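Local coordinates for protein probable TonB-dependent siderophore receptor PiuA (Acinetobacter baumannii, PDB 5FP1) that probably binds ferric siderophores, possibly including ferric enterobactin, at the outer membrane and takes part in the first step of iron uptake, at residues A[282-287]-A[334-339]; A[345-350]-A[425-430]; A[431-436]-A[474-479]; A[533-538]-A[575-580]. All blocks are in the same frame, centred on the assembly; numbering follows the deposited sequence.

Contact 1 of 4, residues A[282-287]-A[334-339]; sequences DNITIT and LALTGK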
# COMPACT_ATOMS: atom_id res chain seq x y z
N ASP A 282 12.13 -23.78 -25.85
CA ASP A 282 13.06 -23.29 -24.85
C ASP A 282 12.93 -21.78 -24.59
O ASP A 282 13.51 -21.26 -23.64
CB ASP A 282 14.51 -23.57 -25.25
CG ASP A 282 14.83 -25.05 -25.31
OD1 ASP A 282 14.30 -25.82 -24.47
OD2 ASP A 282 15.62 -25.44 -26.19
N ASN A 283 12.21 -21.07 -25.45
CA ASN A 283 12.11 -19.61 -25.30
C ASN A 283 10.68 -19.05 -25.19
O ASN A 283 10.50 -17.83 -25.15
CB ASN A 283 12.76 -18.92 -26.49
CG ASN A 283 14.25 -19.11 -26.53
OD1 ASN A 283 14.95 -19.03 -25.51
ND2 ASN A 283 14.76 -19.33 -27.72
N ILE A 284 9.67 -19.92 -25.24
CA ILE A 284 8.28 -19.48 -25.17
C ILE A 284 7.52 -20.35 -24.16
O ILE A 284 7.51 -21.59 -24.25
CB ILE A 284 7.62 -19.52 -26.53
CG1 ILE A 284 8.40 -18.63 -27.50
CG2 ILE A 284 6.16 -19.08 -26.45
CD1 ILE A 284 7.99 -18.81 -28.94
N THR A 285 6.86 -19.67 -23.22
CA THR A 285 6.17 -20.32 -22.11
C THR A 285 4.72 -19.82 -22.09
O THR A 285 4.46 -18.62 -22.31
CB THR A 285 6.90 -20.00 -20.77
OG1 THR A 285 8.23 -20.51 -20.82
CG2 THR A 285 6.20 -20.61 -19.55
N ILE A 286 3.78 -20.74 -21.87
CA ILE A 286 2.38 -20.39 -21.62
C ILE A 286 2.09 -20.65 -20.15
O ILE A 286 2.46 -21.72 -19.61
CB ILE A 286 1.40 -21.15 -22.53
CG1 ILE A 286 -0.04 -20.71 -22.28
CG2 ILE A 286 1.52 -22.67 -22.35
CD1 ILE A 286 -0.40 -19.34 -22.82
N THR A 287 1.48 -19.67 -19.49
CA THR A 287 1.22 -19.74 -18.04
C THR A 287 -0.24 -19.41 -17.79
O THR A 287 -0.76 -18.47 -18.38
CB THR A 287 2.12 -18.76 -17.26
OG1 THR A 287 3.50 -19.04 -17.53
CG2 THR A 287 1.89 -18.88 -15.76
N LEU A 334 -3.99 -15.58 -18.16
CA LEU A 334 -3.35 -16.48 -19.13
C LEU A 334 -2.34 -15.63 -19.90
O LEU A 334 -2.72 -14.60 -20.45
CB LEU A 334 -4.42 -17.04 -20.08
CG LEU A 334 -4.00 -18.00 -21.19
CD1 LEU A 334 -3.47 -19.28 -20.56
CD2 LEU A 334 -5.20 -18.28 -22.06
N ALA A 335 -1.06 -16.01 -19.85
CA ALA A 335 0.00 -15.19 -20.42
C ALA A 335 0.94 -16.07 -21.23
O ALA A 335 1.41 -17.10 -20.74
CB ALA A 335 0.81 -14.51 -19.34
N LEU A 336 1.23 -15.63 -22.44
CA LEU A 336 2.28 -16.22 -23.26
C LEU A 336 3.48 -15.29 -23.23
O LEU A 336 3.39 -14.11 -23.62
CB LEU A 336 1.76 -16.35 -24.68
CG LEU A 336 2.71 -17.00 -25.69
CD1 LEU A 336 2.80 -18.48 -25.41
CD2 LEU A 336 2.20 -16.76 -27.10
N THR A 337 4.61 -15.80 -22.75
CA THR A 337 5.80 -15.01 -22.61
C THR A 337 6.99 -15.64 -23.33
O THR A 337 7.02 -16.84 -23.59
CB THR A 337 6.22 -14.88 -21.13
OG1 THR A 337 6.32 -16.19 -20.55
CG2 THR A 337 5.21 -14.05 -20.34
N GLY A 338 7.99 -14.83 -23.59
CA GLY A 338 9.25 -15.36 -24.06
C GLY A 338 9.97 -14.41 -24.98
O GLY A 338 9.84 -13.19 -24.86
N LYS A 339 10.76 -14.97 -25.88
CA LYS A 339 11.48 -14.16 -26.84
C LYS A 339 11.50 -14.78 -28.22
O LYS A 339 11.46 -16.01 -28.37
CB LYS A 339 12.89 -13.85 -26.35
CG LYS A 339 13.65 -15.00 -25.76
CD LYS A 339 14.69 -14.49 -24.78
CE LYS A 339 15.38 -15.63 -24.05
NZ LYS A 339 16.41 -16.29 -24.90
O HOH W 1 3.94 -17.15 -19.42

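Contact 2 of 4, residues A[345-350]-A[425-430]; sequences LKHRFN and DNIEIT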
# COMPACT_ATOMS: atom_id res chain seq x y z
N LEU A 345 15.32 -8.05 -35.55
CA LEU A 345 14.73 -7.55 -34.29
C LEU A 345 14.65 -8.68 -33.27
O LEU A 345 14.28 -9.80 -33.61
CB LEU A 345 13.34 -7.02 -34.58
CG LEU A 345 13.28 -5.86 -35.57
CD1 LEU A 345 11.85 -5.38 -35.75
CD2 LEU A 345 14.19 -4.72 -35.14
N LYS A 346 14.99 -8.39 -32.01
CA LYS A 346 14.77 -9.34 -30.93
C LYS A 346 13.59 -8.89 -30.06
O LYS A 346 13.64 -7.82 -29.43
CB LYS A 346 16.02 -9.50 -30.07
CG LYS A 346 17.24 -9.93 -30.88
CD LYS A 346 18.44 -10.12 -29.98
CE LYS A 346 19.71 -10.27 -30.79
NZ LYS A 346 20.86 -10.65 -29.92
N HIS A 347 12.54 -9.70 -30.02
CA HIS A 347 11.34 -9.39 -29.24
C HIS A 347 11.36 -10.09 -27.90
O HIS A 347 11.69 -11.27 -27.81
CB HIS A 347 10.09 -9.82 -29.98
CG HIS A 347 9.90 -9.15 -31.30
ND1 HIS A 347 8.99 -8.14 -31.49
CD2 HIS A 347 10.47 -9.39 -32.50
CE1 HIS A 347 9.01 -7.77 -32.76
NE2 HIS A 347 9.90 -8.51 -33.39
N ARG A 348 11.09 -9.32 -26.86
CA ARG A 348 10.87 -9.86 -25.52
C ARG A 348 9.45 -9.49 -25.13
O ARG A 348 9.12 -8.30 -25.04
CB ARG A 348 11.90 -9.30 -24.56
CG ARG A 348 13.28 -9.89 -24.80
CD ARG A 348 14.33 -9.20 -24.00
NE ARG A 348 14.47 -7.78 -24.36
CZ ARG A 348 15.35 -6.98 -23.76
NH1 ARG A 348 16.15 -7.49 -22.84
NH2 ARG A 348 15.43 -5.70 -24.07
N PHE A 349 8.59 -10.49 -24.98
CA PHE A 349 7.16 -10.21 -24.96
C PHE A 349 6.38 -10.91 -23.84
O PHE A 349 6.83 -11.90 -23.25
CB PHE A 349 6.53 -10.58 -26.29
CG PHE A 349 6.55 -12.06 -26.58
CD1 PHE A 349 5.55 -12.88 -26.11
CD2 PHE A 349 7.57 -12.62 -27.34
CE1 PHE A 349 5.56 -14.25 -26.38
CE2 PHE A 349 7.58 -13.97 -27.62
CZ PHE A 349 6.58 -14.79 -27.12
N ASN A 350 5.20 -10.38 -23.61
CA ASN A 350 4.22 -10.96 -22.72
C ASN A 350 2.92 -10.51 -23.31
O ASN A 350 2.64 -9.29 -23.41
CB ASN A 350 4.43 -10.48 -21.27
CG ASN A 350 3.44 -11.10 -20.30
OD1 ASN A 350 2.33 -11.44 -20.69
ND2 ASN A 350 3.84 -11.26 -19.06
N ASP A 425 5.69 -5.74 -25.36
CA ASP A 425 6.84 -6.17 -26.17
C ASP A 425 7.95 -5.14 -26.06
O ASP A 425 7.73 -3.95 -26.28
CB ASP A 425 6.38 -6.35 -27.62
CG ASP A 425 7.46 -6.97 -28.54
OD1 ASP A 425 8.47 -7.51 -28.06
OD2 ASP A 425 7.25 -6.91 -29.78
N ASN A 426 9.12 -5.59 -25.65
CA ASN A 426 10.29 -4.76 -25.67
C ASN A 426 11.20 -5.24 -26.81
O ASN A 426 11.69 -6.36 -26.77
CB ASN A 426 11.01 -4.79 -24.32
CG ASN A 426 12.21 -3.85 -24.28
OD1 ASN A 426 13.29 -4.19 -24.78
ND2 ASN A 426 12.03 -2.68 -23.70
N ILE A 427 11.36 -4.40 -27.82
CA ILE A 427 12.06 -4.78 -29.05
C ILE A 427 13.49 -4.25 -29.06
O ILE A 427 13.71 -3.04 -29.08
CB ILE A 427 11.30 -4.29 -30.28
CG1 ILE A 427 9.86 -4.76 -30.25
CG2 ILE A 427 11.97 -4.79 -31.56
CD1 ILE A 427 9.00 -4.16 -31.32
N GLU A 428 14.46 -5.16 -29.03
CA GLU A 428 15.86 -4.79 -29.20
C GLU A 428 16.15 -4.61 -30.68
O GLU A 428 16.12 -5.57 -31.47
CB GLU A 428 16.78 -5.82 -28.56
CG GLU A 428 18.25 -5.48 -28.75
CD GLU A 428 19.20 -6.52 -28.19
OE1 GLU A 428 18.92 -7.09 -27.12
OE2 GLU A 428 20.27 -6.72 -28.80
N ILE A 429 16.36 -3.36 -31.07
CA ILE A 429 16.63 -3.01 -32.45
C ILE A 429 18.11 -3.22 -32.74
O ILE A 429 18.45 -3.82 -33.75
CB ILE A 429 16.18 -1.57 -32.75
CG1 ILE A 429 14.67 -1.44 -32.50
CG2 ILE A 429 16.48 -1.19 -34.19
CD1 ILE A 429 14.18 -0.02 -32.56
N THR A 430 18.98 -2.75 -31.85
CA THR A 430 20.36 -3.14 -31.81
C THR A 430 20.67 -3.20 -30.34
O THR A 430 19.81 -2.88 -29.54
CB THR A 430 21.30 -2.08 -32.44
OG1 THR A 430 21.51 -1.02 -31.49
CG2 THR A 430 20.71 -1.51 -33.70

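Contact 3 of 4, residues A[431-436]-A[474-479]; sequences PKWLLD and ITFKPT. With C8E ((hydroxyethyloxy)tri(ethyloxy)octane), chain H.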
# COMPACT_ATOMS: atom_id res chain seq x y z
N PRO A 431 21.90 -3.57 -29.96
CA PRO A 431 22.17 -3.65 -28.52
C PRO A 431 22.11 -2.33 -27.79
O PRO A 431 22.16 -2.31 -26.54
CB PRO A 431 23.60 -4.22 -28.46
CG PRO A 431 23.79 -4.91 -29.77
CD PRO A 431 23.02 -4.08 -30.77
N LYS A 432 22.01 -1.24 -28.54
CA LYS A 432 22.01 0.09 -27.94
C LYS A 432 20.63 0.74 -28.00
O LYS A 432 20.43 1.81 -27.43
CB LYS A 432 22.97 1.03 -28.69
CG LYS A 432 24.45 0.67 -28.62
CD LYS A 432 25.29 1.92 -28.89
CE LYS A 432 26.71 1.78 -28.42
NZ LYS A 432 27.47 0.99 -29.42
N TRP A 433 19.71 0.16 -28.77
CA TRP A 433 18.40 0.76 -28.99
C TRP A 433 17.27 -0.21 -28.67
O TRP A 433 17.12 -1.25 -29.33
CB TRP A 433 18.27 1.21 -30.42
CG TRP A 433 19.18 2.36 -30.81
CD1 TRP A 433 20.40 2.28 -31.41
CD2 TRP A 433 18.90 3.75 -30.64
NE1 TRP A 433 20.91 3.54 -31.62
CE2 TRP A 433 20.00 4.47 -31.17
CE3 TRP A 433 17.83 4.47 -30.09
CZ2 TRP A 433 20.06 5.86 -31.16
CZ3 TRP A 433 17.90 5.87 -30.08
CH2 TRP A 433 19.01 6.54 -30.61
N LEU A 434 16.48 0.13 -27.65
CA LEU A 434 15.32 -0.71 -27.24
C LEU A 434 14.02 0.07 -27.31
O LEU A 434 13.92 1.14 -26.73
CB LEU A 434 15.48 -1.23 -25.82
CG LEU A 434 16.86 -1.74 -25.43
CD1 LEU A 434 16.91 -2.03 -23.94
CD2 LEU A 434 17.20 -2.97 -26.23
N LEU A 435 13.04 -0.47 -28.03
CA LEU A 435 11.72 0.13 -28.15
C LEU A 435 10.74 -0.64 -27.25
O LEU A 435 10.53 -1.83 -27.44
CB LEU A 435 11.24 0.05 -29.58
CG LEU A 435 9.85 0.58 -29.86
CD1 LEU A 435 9.74 2.06 -29.48
CD2 LEU A 435 9.50 0.36 -31.33
N ASP A 436 10.19 0.04 -26.25
CA ASP A 436 9.27 -0.61 -25.28
C ASP A 436 7.83 -0.26 -25.63
O ASP A 436 7.51 0.92 -25.83
CB ASP A 436 9.59 -0.11 -23.87
CG ASP A 436 8.92 -0.97 -22.78
OD1 ASP A 436 9.32 -2.14 -22.59
OD2 ASP A 436 7.98 -0.44 -22.14
N ILE A 474 11.52 4.61 -25.39
CA ILE A 474 12.78 4.29 -26.07
C ILE A 474 13.91 4.36 -25.07
O ILE A 474 14.02 5.34 -24.34
CB ILE A 474 13.06 5.29 -27.18
CG1 ILE A 474 11.94 5.22 -28.21
CG2 ILE A 474 14.43 4.99 -27.80
CD1 ILE A 474 11.96 6.34 -29.22
N THR A 475 14.74 3.33 -25.06
CA THR A 475 15.92 3.29 -24.23
C THR A 475 17.16 3.30 -25.16
O THR A 475 17.25 2.50 -26.10
CB THR A 475 15.96 2.03 -23.38
OG1 THR A 475 14.83 2.01 -22.48
CG2 THR A 475 17.23 2.02 -22.56
N PHE A 476 18.08 4.23 -24.90
CA PHE A 476 19.39 4.25 -25.58
C PHE A 476 20.43 3.81 -24.58
O PHE A 476 20.49 4.32 -23.46
CB PHE A 476 19.75 5.64 -26.14
CG PHE A 476 21.13 5.68 -26.72
CD1 PHE A 476 21.40 5.01 -27.92
CD2 PHE A 476 22.17 6.28 -26.04
CE1 PHE A 476 22.69 5.00 -28.45
CE2 PHE A 476 23.45 6.27 -26.58
CZ PHE A 476 23.71 5.63 -27.77
N LYS A 477 21.25 2.85 -24.96
CA LYS A 477 22.30 2.39 -24.07
C LYS A 477 23.71 2.87 -24.53
O LYS A 477 24.27 2.30 -25.46
CB LYS A 477 22.26 0.87 -23.98
CG LYS A 477 20.95 0.32 -23.39
CD LYS A 477 20.94 -1.20 -23.23
CE LYS A 477 21.97 -1.73 -22.27
NZ LYS A 477 21.93 -1.05 -20.95
N PRO A 478 24.28 3.87 -23.85
CA PRO A 478 25.62 4.32 -24.26
C PRO A 478 26.66 3.25 -24.08
O PRO A 478 27.61 3.21 -24.86
CB PRO A 478 25.91 5.49 -23.32
CG PRO A 478 24.55 5.98 -22.92
CD PRO A 478 23.75 4.72 -22.78
N THR A 479 26.50 2.43 -23.04
CA THR A 479 27.29 1.24 -22.80
C THR A 479 26.35 0.16 -22.29
O THR A 479 25.16 0.44 -22.01
CB THR A 479 28.36 1.44 -21.70
OG1 THR A 479 27.72 1.50 -20.41
CG2 THR A 479 29.13 2.70 -21.91
C1 C8E H . 32.79 3.35 -23.12
C2 C8E H . 31.65 4.06 -23.83
C3 C8E H . 31.53 5.51 -23.40
C4 C8E H . 30.32 5.79 -22.52
C5 C8E H . 30.10 7.28 -22.35
C6 C8E H . 28.76 7.55 -21.69
C7 C8E H . 28.61 9.02 -21.32
C8 C8E H . 27.60 9.18 -20.19
O9 C8E H . 26.33 9.62 -20.67
C10 C8E H . 25.58 10.29 -19.65
C11 C8E H . 24.12 10.38 -20.07
O12 C8E H . 23.42 11.31 -19.25
O HOH W 2 12.90 0.75 -23.98

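Contact 4 of 4, residues A[533-538]-A[575-580]; sequences DNHLNL and NGEITD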
# COMPACT_ATOMS: atom_id res chain seq x y z
N ASP A 533 31.56 -2.77 -11.19
CA ASP A 533 31.46 -4.18 -11.54
C ASP A 533 30.09 -4.73 -11.18
O ASP A 533 29.98 -5.86 -10.71
CB ASP A 533 32.56 -5.00 -10.84
CG ASP A 533 33.93 -4.72 -11.42
OD1 ASP A 533 34.01 -4.36 -12.62
OD2 ASP A 533 34.92 -4.86 -10.68
N ASN A 534 29.07 -3.93 -11.45
CA ASN A 534 27.67 -4.31 -11.27
C ASN A 534 27.26 -4.53 -9.81
O ASN A 534 26.32 -5.27 -9.53
CB ASN A 534 27.33 -5.53 -12.11
CG ASN A 534 27.44 -5.26 -13.59
OD1 ASN A 534 26.82 -4.34 -14.13
ND2 ASN A 534 28.26 -6.04 -14.27
N HIS A 535 27.94 -3.85 -8.90
CA HIS A 535 27.60 -3.93 -7.48
C HIS A 535 26.68 -2.79 -7.02
O HIS A 535 26.05 -2.90 -5.98
CB HIS A 535 28.87 -3.91 -6.63
CG HIS A 535 29.54 -5.24 -6.54
ND1 HIS A 535 30.78 -5.49 -7.09
CD2 HIS A 535 29.14 -6.40 -5.97
CE1 HIS A 535 31.12 -6.74 -6.85
NE2 HIS A 535 30.14 -7.32 -6.18
N LEU A 536 26.64 -1.70 -7.79
CA LEU A 536 25.85 -0.52 -7.46
C LEU A 536 24.98 -0.17 -8.64
O LEU A 536 25.38 -0.37 -9.80
CB LEU A 536 26.72 0.68 -7.16
CG LEU A 536 27.25 0.90 -5.76
CD1 LEU A 536 28.09 2.17 -5.75
CD2 LEU A 536 26.14 0.99 -4.74
N ASN A 537 23.77 0.32 -8.34
CA ASN A 537 22.88 0.83 -9.36
C ASN A 537 22.37 2.20 -8.93
O ASN A 537 21.94 2.40 -7.78
CB ASN A 537 21.72 -0.14 -9.65
CG ASN A 537 20.71 0.42 -10.66
OD1 ASN A 537 19.72 1.03 -10.27
ND2 ASN A 537 20.97 0.23 -11.95
N LEU A 538 22.46 3.14 -9.85
CA LEU A 538 21.95 4.49 -9.67
C LEU A 538 20.80 4.70 -10.64
O LEU A 538 20.88 4.28 -11.81
CB LEU A 538 23.06 5.48 -9.97
CG LEU A 538 22.68 6.95 -10.03
CD1 LEU A 538 22.34 7.44 -8.64
CD2 LEU A 538 23.81 7.77 -10.62
N ASN A 575 21.33 1.81 -4.91
CA ASN A 575 21.33 0.56 -4.18
C ASN A 575 22.54 -0.33 -4.50
O ASN A 575 22.95 -0.42 -5.66
CB ASN A 575 20.07 -0.25 -4.49
CG ASN A 575 18.80 0.41 -3.98
OD1 ASN A 575 18.37 0.16 -2.84
ND2 ASN A 575 18.22 1.30 -4.78
N GLY A 576 23.07 -0.99 -3.48
CA GLY A 576 24.01 -2.11 -3.69
C GLY A 576 25.17 -2.09 -2.70
O GLY A 576 25.06 -1.57 -1.58
N GLU A 577 26.29 -2.66 -3.13
CA GLU A 577 27.50 -2.76 -2.31
C GLU A 577 28.55 -1.74 -2.76
O GLU A 577 29.03 -1.80 -3.89
CB GLU A 577 28.08 -4.17 -2.40
CG GLU A 577 27.09 -5.26 -2.03
CD GLU A 577 26.15 -5.59 -3.16
OE1 GLU A 577 26.63 -5.77 -4.31
OE2 GLU A 577 24.93 -5.68 -2.91
N ILE A 578 28.86 -0.80 -1.88
CA ILE A 578 29.89 0.19 -2.13
C ILE A 578 31.29 -0.46 -2.00
O ILE A 578 32.17 -0.18 -2.79
CB ILE A 578 29.79 1.36 -1.16
CG1 ILE A 578 28.38 1.99 -1.23
CG2 ILE A 578 30.82 2.42 -1.49
CD1 ILE A 578 28.08 2.88 -0.05
N THR A 579 31.46 -1.32 -1.00
CA THR A 579 32.63 -2.19 -0.89
C THR A 579 32.13 -3.54 -0.44
O THR A 579 30.92 -3.74 -0.30
CB THR A 579 33.66 -1.69 0.15
OG1 THR A 579 33.11 -1.77 1.48
CG2 THR A 579 34.06 -0.27 -0.12
N ASP A 580 33.04 -4.46 -0.18
CA ASP A 580 32.60 -5.79 0.21
C ASP A 580 32.23 -5.80 1.69
O ASP A 580 31.79 -6.82 2.20
CB ASP A 580 33.63 -6.87 -0.12
CG ASP A 580 34.92 -6.74 0.67
OD1 ASP A 580 35.10 -5.74 1.41
OD2 ASP A 580 35.76 -7.66 0.55
O HOH W 3 18.92 1.73 -7.48

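Contact 1 of 4, residues A[282-287]-A[334-339]
Leu336 lays its CD1 methyl against CG2 of Ile284, 3.6 Å away, and against the carbonyl oxygen of Thr285 on the facing strand. Its CG stands anti to the backbone N (chi1 -179°), which carries the methyl across the gap between the strands. Ile286 makes the reciprocal move from its own strand: its CD1 reaches CD1 of Leu334 at 3.8 Å and also approaches CB of Leu336. Ile284, Ile286, Leu334 and Leu336 thus form an interdigitated aliphatic row on one face, and Phe349 of the next strand continues it beside Leu336. The two strands are antiparallel neighbours in the wall of the TonB-dependent receptor beta-barrel, the arms of the hairpin 284-304/315-341. Thr285 pairs with Thr337, and Thr287 with Ala335, through two backbone hydrogen bonds each. On the threonine face, one water sits between the strands. It donates to Ala335 O at 2.9 Å and to Thr285 O at 3.3 Å, and it is hydrogen-bonded to Thr287 OG1 and Thr337 OG1, so four contacts grip it. Thr285 OG1 is bonded instead to Asp279 of the preceding strand. Opposite Ile284 lies Gly338, whose backbone angles suit glycine; its CA comes within 3.0 Å of Asn283 O in a CA-H...O contact. Asn283 O also accepts from Lys339 N at 3.0 Å. Lys339, bent at its last torsion, brings NZ to Asn283 OD1 at 3.2 Å, with the ammonium standing well above the amide plane.

Contact 2 of 4, residues A[345-350]-A[425-430]
His347 and Asp425 form the tight part of this contact: ND1 donates to the syn lone pair of Asp425 OD2 over 2.7 Å, in a nearly straight bond (170°). The ring and carboxylate lie almost coplanar, 22° apart, and OD2 sits at the ring edge. A chi1 of -173° points the Asp425 carboxylate across to the neighbouring strand, while Ile427 runs alongside the imidazole with CG1 3.7 Å from His347 ND1. Paired backbone bonds of Lys346 with Glu428 and of Arg348 with Asn426 join these antiparallel strands of the receptor's beta-barrel. On the Arg348 face, the arginine bends at its third torsion and sends NH2 to Asn426 OD1 at 2.7 Å. This bond is less straight, and NH2 stands above the amide plane. Asn426 ND2 is held by Asp436 of the following strand, so both ends of the amide are engaged; Arg348 NE, by contrast, is buried with no polar partner in the model. The packing slackens toward the Leu345-Ile429 end. Lys346 and Glu428 run side by side, but Lys346 NZ stays 4.1 Å from Glu428 OE2, beyond a salt bridge, and Leu345 CD2 reaches CG1 of Ile429 only at 4.2 Å, on the surface. The short, in-plane bond to a carboxylate would fix the rotation of the imidazole and would be expected to favour its protonated form.

Contact 3 of 4, residues A[431-436]-A[474-479]
The hairpin of strands 433-450 and 459-476 belongs to the transmembrane beta-barrel of this TonB-dependent receptor, and this contact joins the two strands at their open end. Leu434 and Thr475 form the antiparallel hydrogen-bonded pair: Leu434 N reaches Thr475 O, and Thr475 N reaches Leu434 O, both at 2.9 Å. Beyond the last strand pair, Lys477 N still donates to Lys432 O at 2.8 Å, which extends the ladder into the loop. Trp433, Leu435, Ile474 and Phe476 share one face. There Phe476 lays CD1 over a face of the indole, offset toward its rim and 3.6 Å from Trp433 CE2. The rings meet obliquely, with planes at 57° and centroids 4.9 Å apart. The phenyl ring meets the indole on one side and, by CE1 and CZ, the aliphatic part of Lys432 on another. Ile474 CG2 meets the indole from a different direction, at its edge near CE3. The other face, bearing Leu434 and Thr475, turns to the segment around Asp39, Pro41 and Leu38. Lys477 bends at its third and fourth torsions; its NZ forms a salt bridge with Asp39, while its CD packs against Pro431 O. Thr475 OG1 is hydrogen-bonded to Asp39 O and to a water that donates to Leu434 O. At the far end, the alkyl chain of a bound C8E detergent molecule lies against Pro478 and Thr479, its C4 only 3.4 Å from Thr479 CG2.

Contact 4 of 4, residues A[533-538]-A[575-580]
Glu577 curls back toward His535 across the contact. Its CB leads to CG, which lies anti to the carbonyl carbon (chi1 -55°), and a bend at the second torsion then folds the carboxyl group over the neighbouring segment. Glu577 CD comes 3.9 Å from His535 O. Beyond it, Glu577 OE1 reaches the edge of the imidazole, near its plane, and stops 3.1 Å from His535 CD2, a carbon rather than a nitrogen; ring and carboxylate are almost perpendicular, at 87°. Glu577 OE1 also lies 3.4 Å from His535 O, two acceptors with no bond between them. OE2 is hydrogen-bonded to Ser22 OG, near the N terminus of the model, while His535 ND1 is bonded to Leu532 O. Glu577 N donates to His535 O at 2.9 Å. His535 and Leu536 form a classic beta bulge, both facing Phe531, where strand 536-555 of the receptor barrel begins. Leu536 is paired with Gly576, at the corner where the 575-580 segment leaves its strand, and that glycine's backbone angles are ones suited to a residue without a side chain. Leu536 CD2 lies 3.6 Å from Asn575 O and faces Ile578 more loosely. One step further, Asn537 and Asn575 exchange backbone hydrogen bonds, and a water bridges their amides: it donates to Asn537 OD1 at 3.0 Å and accepts from Asn575 ND2 at 2.8 Å. Asp530 and Ser585 hold the other ends of these amides. With ND1 and OE2 bonded elsewhere and OE1 beside the C-H of CD2, no side-chain hydrogen bond joins His535 and Glu577; direct hydrogen bonds between the two segments are all backbone to backbone.

Followed from the N terminus, the four contacts come in series, each closing before the next opens, with none crossing or enclosing another. Contact 1 closes the 284-304/315-341 hairpin. Contact 2 spans a longer excursion, bringing strand 346-368 beside strand 405-428, and contact 3 closes the following hairpin. Contacts 1 and 2 meet where Gly338 O faces Phe349 N at 3.0 Å, a probable hydrogen bond; contacts 2 and 3 meet through Ile427 N and Leu435 O. These three therefore tie six strands of the barrel wall together. Contact 4 lies further along the wall, its nearest atoms about 9 Å from contact 3, and closes the hairpin 536-555/558-575 where the second strand runs into the turn before strand 582-597.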